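Local atomic coordinates of 8-amino-8-demethylriboflavin N,N-dimethyltransferase (Streptomyces davawensis, PDB entry 4D7K), a protein that catalyses the S-adenosylmethionine-dependent double methylation of 8-amino-8-demethylriboflavin, the last two steps in making the antibiotic roseoflavin. Residues 29-32 and 33-37; 92-95 and 96-99; 153-156 and 157-161. All coordinates share one frame; numbering follows the deposited sequence.

Contact 1 of 3, residues 29-32 and 33-37; sequences VLYA and VAKLH
Lys35 folds its aliphatic chain over one face of the Tyr31 ring, a CH-pi contact between side chains four residues apart on helix 13-35. The methylene CG does the touching: it lies 3.6 Å from the centroid of the Tyr31 ring and only 16° off the ring normal. In Tyr31 CG stands anti to the backbone N (chi1 171°), which turns the ring along the helix toward Lys35, while bends at chi2 and chi3 keep the rest of the lysine chain against the ring, with CD of Lys35 3.6 Å from CE1 of Tyr31. The two polar ends reach the same acidic cluster: Tyr31 OH is hydrogen-bonded to Glu110, and Lys35 NZ makes salt bridges with Glu110, Glu150 and a third glutamate. Beneath the pair, Lys35 N reaches Tyr31 O at 2.9 Å. On another flank of the helix the packing is apolar and looser between the segments, CG1 of Val29 standing 4.4 Å from CG2 of Val33; both valines rest on Ala70 of helix 60-72, while Val29, Leu30, Ala32 and Leu36 also meet the second subunit. The chain end is different again. Leu36 N still donates to Ala32 O at 3.1 Å, but His37 is exposed, its side chain pointing away from the preceding turn. Its positive phi (56°) and its N-H, bonded to Ala34 O at 2.9 Å, finish helix 13-35 in a Schellman motif, and the same residue is the N-cap of helix 38-41 in the dimerisation domain.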
loop_
_atom_site.group_PDB
_atom_site.type_symbol
_atom_site.label_atom_id
_atom_site.label_comp_id
_atom_site.label_asym_id
_atom_site.label_seq_id
_atom_site.Cartn_x
_atom_site.Cartn_y
_atom_site.Cartn_z
ATOM N N VAL A 29 -1.706 7.998 -4.146
ATOM C CA VAL A 29 -1.938 8.774 -5.358
ATOM C C VAL A 29 -3.372 8.615 -5.853
ATOM O O VAL A 29 -4.022 9.589 -6.234
ATOM C CB VAL A 29 -0.951 8.362 -6.471
ATOM C CG1 VAL A 29 -1.453 8.788 -7.851
ATOM C CG2 VAL A 29 0.419 8.944 -6.183
ATOM N N LEU A 30 -3.866 7.383 -5.837
ATOM C CA LEU A 30 -5.217 7.096 -6.294
ATOM C C LEU A 30 -6.263 7.669 -5.334
ATOM O O LEU A 30 -7.343 8.089 -5.755
ATOM C CB LEU A 30 -5.408 5.590 -6.457
ATOM C CG LEU A 30 -4.485 4.898 -7.465
ATOM C CD1 LEU A 30 -4.664 3.398 -7.396
ATOM C CD2 LEU A 30 -4.781 5.401 -8.857
ATOM N N TYR A 31 -5.930 7.686 -4.047
ATOM C CA TYR A 31 -6.796 8.288 -3.038
ATOM C C TYR A 31 -6.970 9.784 -3.304
ATOM O O TYR A 31 -8.090 10.286 -3.388
ATOM C CB TYR A 31 -6.223 8.061 -1.632
ATOM C CG TYR A 31 -6.939 8.834 -0.541
ATOM C CD1 TYR A 31 -8.160 8.398 -0.040
ATOM C CD2 TYR A 31 -6.395 10.001 -0.016
ATOM C CE1 TYR A 31 -8.815 9.100 0.961
ATOM C CE2 TYR A 31 -7.050 10.714 0.985
ATOM C CZ TYR A 31 -8.257 10.259 1.467
ATOM O OH TYR A 31 -8.911 10.956 2.456
ATOM N N ALA A 32 -5.850 10.484 -3.452
ATOM C CA ALA A 32 -5.873 11.930 -3.629
ATOM C C ALA A 32 -6.572 12.302 -4.930
ATOM O O ALA A 32 -7.320 13.280 -4.982
ATOM C CB ALA A 32 -4.463 12.494 -3.593
ATOM N N VAL A 33 -6.341 11.508 -5.969
ATOM C CA VAL A 33 -6.989 11.723 -7.258
ATOM C C VAL A 33 -8.509 11.603 -7.129
ATOM O O VAL A 33 -9.262 12.431 -7.647
ATOM C CB VAL A 33 -6.471 10.723 -8.322
ATOM C CG1 VAL A 33 -7.459 10.596 -9.473
ATOM C CG2 VAL A 33 -5.083 11.137 -8.822
ATOM N N ALA A 34 -8.958 10.576 -6.420
ATOM C CA ALA A 34 -10.383 10.360 -6.239
ATOM C C ALA A 34 -11.016 11.436 -5.352
ATOM O O ALA A 34 -12.119 11.902 -5.642
ATOM C CB ALA A 34 -10.636 8.975 -5.665
ATOM N N LYS A 35 -10.324 11.835 -4.285
ATOM C CA LYS A 35 -10.859 12.834 -3.354
ATOM C C LYS A 35 -11.002 14.201 -4.019
ATOM O O LYS A 35 -11.858 14.994 -3.645
ATOM C CB LYS A 35 -9.975 12.961 -2.108
ATOM C CG LYS A 35 -9.876 11.696 -1.260
ATOM C CD LYS A 35 -11.229 11.237 -0.745
ATOM C CE LYS A 35 -11.791 12.211 0.276
ATOM N NZ LYS A 35 -13.027 11.662 0.891
ATOM N N LEU A 36 -10.158 14.472 -5.006
ATOM C CA LEU A 36 -10.226 15.731 -5.724
ATOM C C LEU A 36 -11.247 15.652 -6.856
ATOM O O LEU A 36 -11.456 16.624 -7.580
ATOM C CB LEU A 36 -8.852 16.107 -6.269
ATOM C CG LEU A 36 -7.866 16.605 -5.215
ATOM C CD1 LEU A 36 -6.466 16.629 -5.788
ATOM C CD2 LEU A 36 -8.276 17.991 -4.749
ATOM N N HIS A 37 -11.871 14.484 -6.996
ATOM C CA HIS A 37 -12.874 14.229 -8.030
ATOM C C HIS A 37 -12.338 14.497 -9.433
ATOM O O HIS A 37 -13.087 14.851 -10.346
ATOM C CB HIS A 37 -14.135 15.058 -7.764
ATOM C CG HIS A 37 -14.923 14.578 -6.583
ATOM N ND1 HIS A 37 -14.890 15.208 -5.360
ATOM C CD2 HIS A 37 -15.734 13.503 -6.436
ATOM C CE1 HIS A 37 -15.668 14.554 -4.511
ATOM N NE2 HIS A 37 -16.187 13.517 -5.137
#

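Contact 2 of 3, residues 92-95 and 96-99; sequences LLRS and GHPR
The His97 ring receives the methyl CD2 of Leu92 over one face, 3.4 Å above the plane and displaced toward the rim, so that CE1 of His97 is the ring atom nearest that methyl. At the edge, and in the ring plane, sits the backbone N of Arg99, which donates to ND1 of His97 at 2.9 Å. Arg94 comes in obliquely, its NH2 lying 3.5 Å from CD2 of His97, with the guanidinium and ring planes 61° apart. The two arginine groups have neighbours of their own: CB of His97 lies over one face of the Arg94 guanidinium, and CE1 of His97 is 3.7 Å above the plane of the Arg99 guanidinium. The chain reverses here in a type I beta turn from Arg94 to His97, in the loop that joins helix 88-91 to helix 102-107; its closing bond, from His97 N to Arg94 O, is weak at 3.4 Å although nearly straight at 166°. A chi1 of -167° directs the His97 ring away from the turn's corner and onto CD2 of Leu92. Since ND1 accepts the N-H of Arg99, a proton on the ring is probably carried by NE2, and the nearby Arg94, whose NH2 stands 4.6 Å from NE2 of His97, would be expected to favour the neutral ring. Arg94 itself is bent at chi3, and its NE is bridged to Asp91 on the preceding helix. Leu92 is buried, packing also on Ala13 of the second subunit, whereas Ser95 and Gly96 at the corner of the turn are exposed.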
loop_
_atom_site.group_PDB
_atom_site.type_symbol
_atom_site.label_atom_id
_atom_site.label_comp_id
_atom_site.label_asym_id
_atom_site.label_seq_id
_atom_site.Cartn_x
_atom_site.Cartn_y
_atom_site.Cartn_z
ATOM N N LEU A 92 -12.640 3.744 -13.586
ATOM C CA LEU A 92 -13.338 2.993 -12.545
ATOM C C LEU A 92 -13.388 3.746 -11.217
ATOM O O LEU A 92 -14.049 3.311 -10.273
ATOM C CB LEU A 92 -12.674 1.632 -12.334
ATOM C CG LEU A 92 -12.667 0.674 -13.524
ATOM C CD1 LEU A 92 -11.882 -0.590 -13.186
ATOM C CD2 LEU A 92 -14.090 0.340 -13.949
ATOM N N LEU A 93 -12.679 4.866 -11.142
ATOM C CA LEU A 93 -12.664 5.661 -9.926
ATOM C C LEU A 93 -13.680 6.796 -10.016
ATOM O O LEU A 93 -13.712 7.679 -9.160
ATOM C CB LEU A 93 -11.258 6.203 -9.646
ATOM C CG LEU A 93 -10.201 5.135 -9.347
ATOM C CD1 LEU A 93 -8.844 5.753 -9.048
ATOM C CD2 LEU A 93 -10.639 4.255 -8.193
ATOM N N ARG A 94 -14.512 6.767 -11.053
ATOM C CA ARG A 94 -15.657 7.673 -11.128
ATOM C C ARG A 94 -16.802 7.106 -10.306
ATOM O O ARG A 94 -17.057 5.905 -10.338
ATOM C CB ARG A 94 -16.124 7.888 -12.571
ATOM C CG ARG A 94 -15.143 8.604 -13.471
ATOM C CD ARG A 94 -15.756 8.882 -14.842
ATOM N NE ARG A 94 -16.266 7.676 -15.495
ATOM C CZ ARG A 94 -17.557 7.418 -15.697
ATOM N NH1 ARG A 94 -18.483 8.281 -15.295
ATOM N NH2 ARG A 94 -17.922 6.295 -16.302
ATOM N N SER A 95 -17.493 7.975 -9.580
ATOM C CA SER A 95 -18.653 7.565 -8.802
ATOM C C SER A 95 -19.739 6.993 -9.709
ATOM O O SER A 95 -20.413 6.025 -9.354
ATOM C CB SER A 95 -19.201 8.751 -8.006
ATOM O OG SER A 95 -18.148 9.584 -7.543
ATOM N N GLY A 96 -19.886 7.584 -10.892
ATOM C CA GLY A 96 -20.965 7.231 -11.798
ATOM C C GLY A 96 -20.702 6.077 -12.750
ATOM O O GLY A 96 -21.510 5.813 -13.639
ATOM N N HIS A 97 -19.579 5.390 -12.574
ATOM C CA HIS A 97 -19.266 4.226 -13.402
ATOM C C HIS A 97 -20.059 3.021 -12.910
ATOM O O HIS A 97 -20.125 2.772 -11.708
ATOM C CB HIS A 97 -17.766 3.932 -13.373
ATOM C CG HIS A 97 -17.321 2.955 -14.418
ATOM N ND1 HIS A 97 -17.606 1.610 -14.355
ATOM C CD2 HIS A 97 -16.598 3.136 -15.551
ATOM C CE1 HIS A 97 -17.091 1.002 -15.405
ATOM N NE2 HIS A 97 -16.469 1.901 -16.146
ATOM N N PRO A 98 -20.682 2.275 -13.836
ATOM C CA PRO A 98 -21.516 1.122 -13.465
ATOM C C PRO A 98 -20.763 0.066 -12.656
ATOM O O PRO A 98 -21.342 -0.539 -11.757
ATOM C CB PRO A 98 -21.964 0.555 -14.820
ATOM C CG PRO A 98 -21.034 1.160 -15.835
ATOM C CD PRO A 98 -20.679 2.506 -15.291
ATOM N N ARG A 99 -19.491 -0.148 -12.972
ATOM C CA ARG A 99 -18.661 -1.080 -12.215
ATOM C C ARG A 99 -17.610 -0.322 -11.403
ATOM O O ARG A 99 -16.440 -0.712 -11.369
ATOM C CB ARG A 99 -17.988 -2.088 -13.151
ATOM C CG ARG A 99 -18.958 -2.933 -13.971
ATOM C CD ARG A 99 -18.227 -3.834 -14.966
ATOM N NE ARG A 99 -17.519 -3.075 -15.999
ATOM C CZ ARG A 99 -16.203 -2.873 -16.019
ATOM N NH1 ARG A 99 -15.435 -3.380 -15.064
ATOM N NH2 ARG A 99 -15.652 -2.169 -16.999
#

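Contact 3 of 3, residues 153-156 and 157-161; sequences DEFD and AAMVE
From Asp153 to Ala157 each carbonyl takes the N-H four residues on, as in a regular alpha-helix, here part of helix 149-165 in the O-methyltransferase domain of this class I-like SAM-dependent enzyme. The bonds are uneven: Ala158 N is 2.9 Å from Glu154 O, whereas Ala157 N lies 3.2 Å from Asp153 O. Met159 N to Phe155 O, at 3.0 Å, joins the backbones of the two residues whose side chains meet. A chi1 of 176° swings the Phe155 ring along the helix toward Met159. There CG of Met159 stands over one face, 3.9 Å above the plane of the Phe155 ring and off toward its rim. The Met159 chain then bends at chi2 and chi3, bringing its CE to 3.8 Å from CE1 of Phe155. Its sulfur is set obliquely, with SD 4.8 Å from the centroid of the Phe155 ring, a Met-aromatic contact. Phe107 meets the same ring with planes about 60° apart. Elsewhere on the helix, Asp153 bridges to Lys149, and both carboxylate oxygens of Glu161 accept backbone N-H groups, from Gly103 and Met104. Buried Glu154 has Glu110 close to one carboxylate oxygen, so the positive charge of Lys35 at the other probably offsets a repulsion that would otherwise raise the affinity of these carboxylates for a proton.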
loop_
_atom_site.group_PDB
_atom_site.type_symbol
_atom_site.label_atom_id
_atom_site.label_comp_id
_atom_site.label_asym_id
_atom_site.label_seq_id
_atom_site.Cartn_x
_atom_site.Cartn_y
_atom_site.Cartn_z
ATOM N N ASP A 153 -20.453 6.589 3.124
ATOM C CA ASP A 153 -20.871 6.312 1.751
ATOM C C ASP A 153 -19.787 5.605 0.940
ATOM O O ASP A 153 -20.087 4.817 0.045
ATOM C CB ASP A 153 -21.281 7.610 1.049
ATOM C CG ASP A 153 -22.537 8.219 1.640
ATOM O OD1 ASP A 153 -23.265 7.501 2.359
ATOM O OD2 ASP A 153 -22.805 9.412 1.379
ATOM N N GLU A 154 -18.528 5.896 1.245
ATOM C CA GLU A 154 -17.424 5.185 0.616
ATOM C C GLU A 154 -17.351 3.749 1.128
ATOM O O GLU A 154 -16.989 2.832 0.387
ATOM C CB GLU A 154 -16.107 5.913 0.868
ATOM C CG GLU A 154 -15.996 7.228 0.117
ATOM C CD GLU A 154 -14.833 8.063 0.591
ATOM O OE1 GLU A 154 -14.129 7.613 1.520
ATOM O OE2 GLU A 154 -14.625 9.166 0.040
ATOM N N PHE A 155 -17.704 3.562 2.398
ATOM C CA PHE A 155 -17.714 2.236 3.003
ATOM C C PHE A 155 -18.768 1.347 2.350
ATOM O O PHE A 155 -18.497 0.198 2.006
ATOM C CB PHE A 155 -17.973 2.320 4.514
ATOM C CG PHE A 155 -18.086 0.975 5.176
ATOM C CD1 PHE A 155 -16.950 0.224 5.446
ATOM C CD2 PHE A 155 -19.326 0.446 5.506
ATOM C CE1 PHE A 155 -17.047 -1.020 6.041
ATOM C CE2 PHE A 155 -19.430 -0.796 6.104
ATOM C CZ PHE A 155 -18.287 -1.531 6.371
ATOM N N ASP A 156 -19.974 1.883 2.191
ATOM C CA ASP A 156 -21.073 1.125 1.602
ATOM C C ASP A 156 -20.772 0.757 0.146
ATOM O O ASP A 156 -21.082 -0.350 -0.300
ATOM C CB ASP A 156 -22.374 1.920 1.691
ATOM C CG ASP A 156 -22.830 2.144 3.129
ATOM O OD1 ASP A 156 -22.715 1.212 3.956
ATOM O OD2 ASP A 156 -23.310 3.257 3.430
ATOM N N ALA A 157 -20.166 1.686 -0.584
ATOM C CA ALA A 157 -19.757 1.429 -1.958
ATOM C C ALA A 157 -18.699 0.333 -1.993
ATOM O O ALA A 157 -18.754 -0.559 -2.835
ATOM C CB ALA A 157 -19.232 2.695 -2.606
ATOM N N ALA A 158 -17.749 0.404 -1.066
ATOM C CA ALA A 158 -16.709 -0.611 -0.944
ATOM C C ALA A 158 -17.309 -2.012 -0.794
ATOM O O ALA A 158 -16.873 -2.947 -1.467
ATOM C CB ALA A 158 -15.804 -0.300 0.226
ATOM N N MET A 159 -18.312 -2.143 0.075
ATOM C CA MET A 159 -18.978 -3.425 0.319
ATOM C C MET A 159 -19.731 -3.931 -0.909
ATOM O O MET A 159 -19.797 -5.137 -1.153
ATOM C CB MET A 159 -19.951 -3.317 1.499
ATOM C CG MET A 159 -19.291 -3.079 2.842
ATOM S SD MET A 159 -18.112 -4.382 3.243
ATOM C CE MET A 159 -16.566 -3.482 3.157
ATOM N N VAL A 160 -20.314 -3.011 -1.671
ATOM C CA VAL A 160 -20.976 -3.376 -2.923
ATOM C C VAL A 160 -19.936 -3.860 -3.928
ATOM O O VAL A 160 -20.155 -4.843 -4.637
ATOM C CB VAL A 160 -21.772 -2.192 -3.519
ATOM C CG1 VAL A 160 -22.235 -2.503 -4.948
ATOM C CG2 VAL A 160 -22.957 -1.840 -2.623
ATOM N N GLU A 161 -18.793 -3.175 -3.962
ATOM C CA GLU A 161 -17.717 -3.493 -4.897
ATOM C C GLU A 161 -17.098 -4.869 -4.626
ATOM O O GLU A 161 -16.862 -5.640 -5.559
ATOM C CB GLU A 161 -16.642 -2.402 -4.846
ATOM C CG GLU A 161 -17.143 -1.058 -5.361
ATOM C CD GLU A 161 -16.351 0.124 -4.832
ATOM O OE1 GLU A 161 -15.336 -0.098 -4.142
ATOM O OE2 GLU A 161 -16.743 1.279 -5.116
#

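Overall arrangement
Contact 1 is the hub of the three. Its Leu30 packs on Leu93 of contact 2, CD2 of Leu30 lying 4.1 Å from CD1 of Leu93, and both contacts reach the second subunit of the homodimer. Toward contact 3 the link is ionic: NZ of Lys35 lies 3.1 Å from OE2 of Glu154, a salt bridge that ties the dimerisation domain to the methyltransferase domain. Contacts 2 and 3 do not touch, their nearest atoms being about 6 Å apart and their centres about 12 Å. Contact 3 is not at the cofactor site itself: the side chain of Asp156 is about 11 Å from that of Asp209, a predicted S-adenosylmethionine-binding residue.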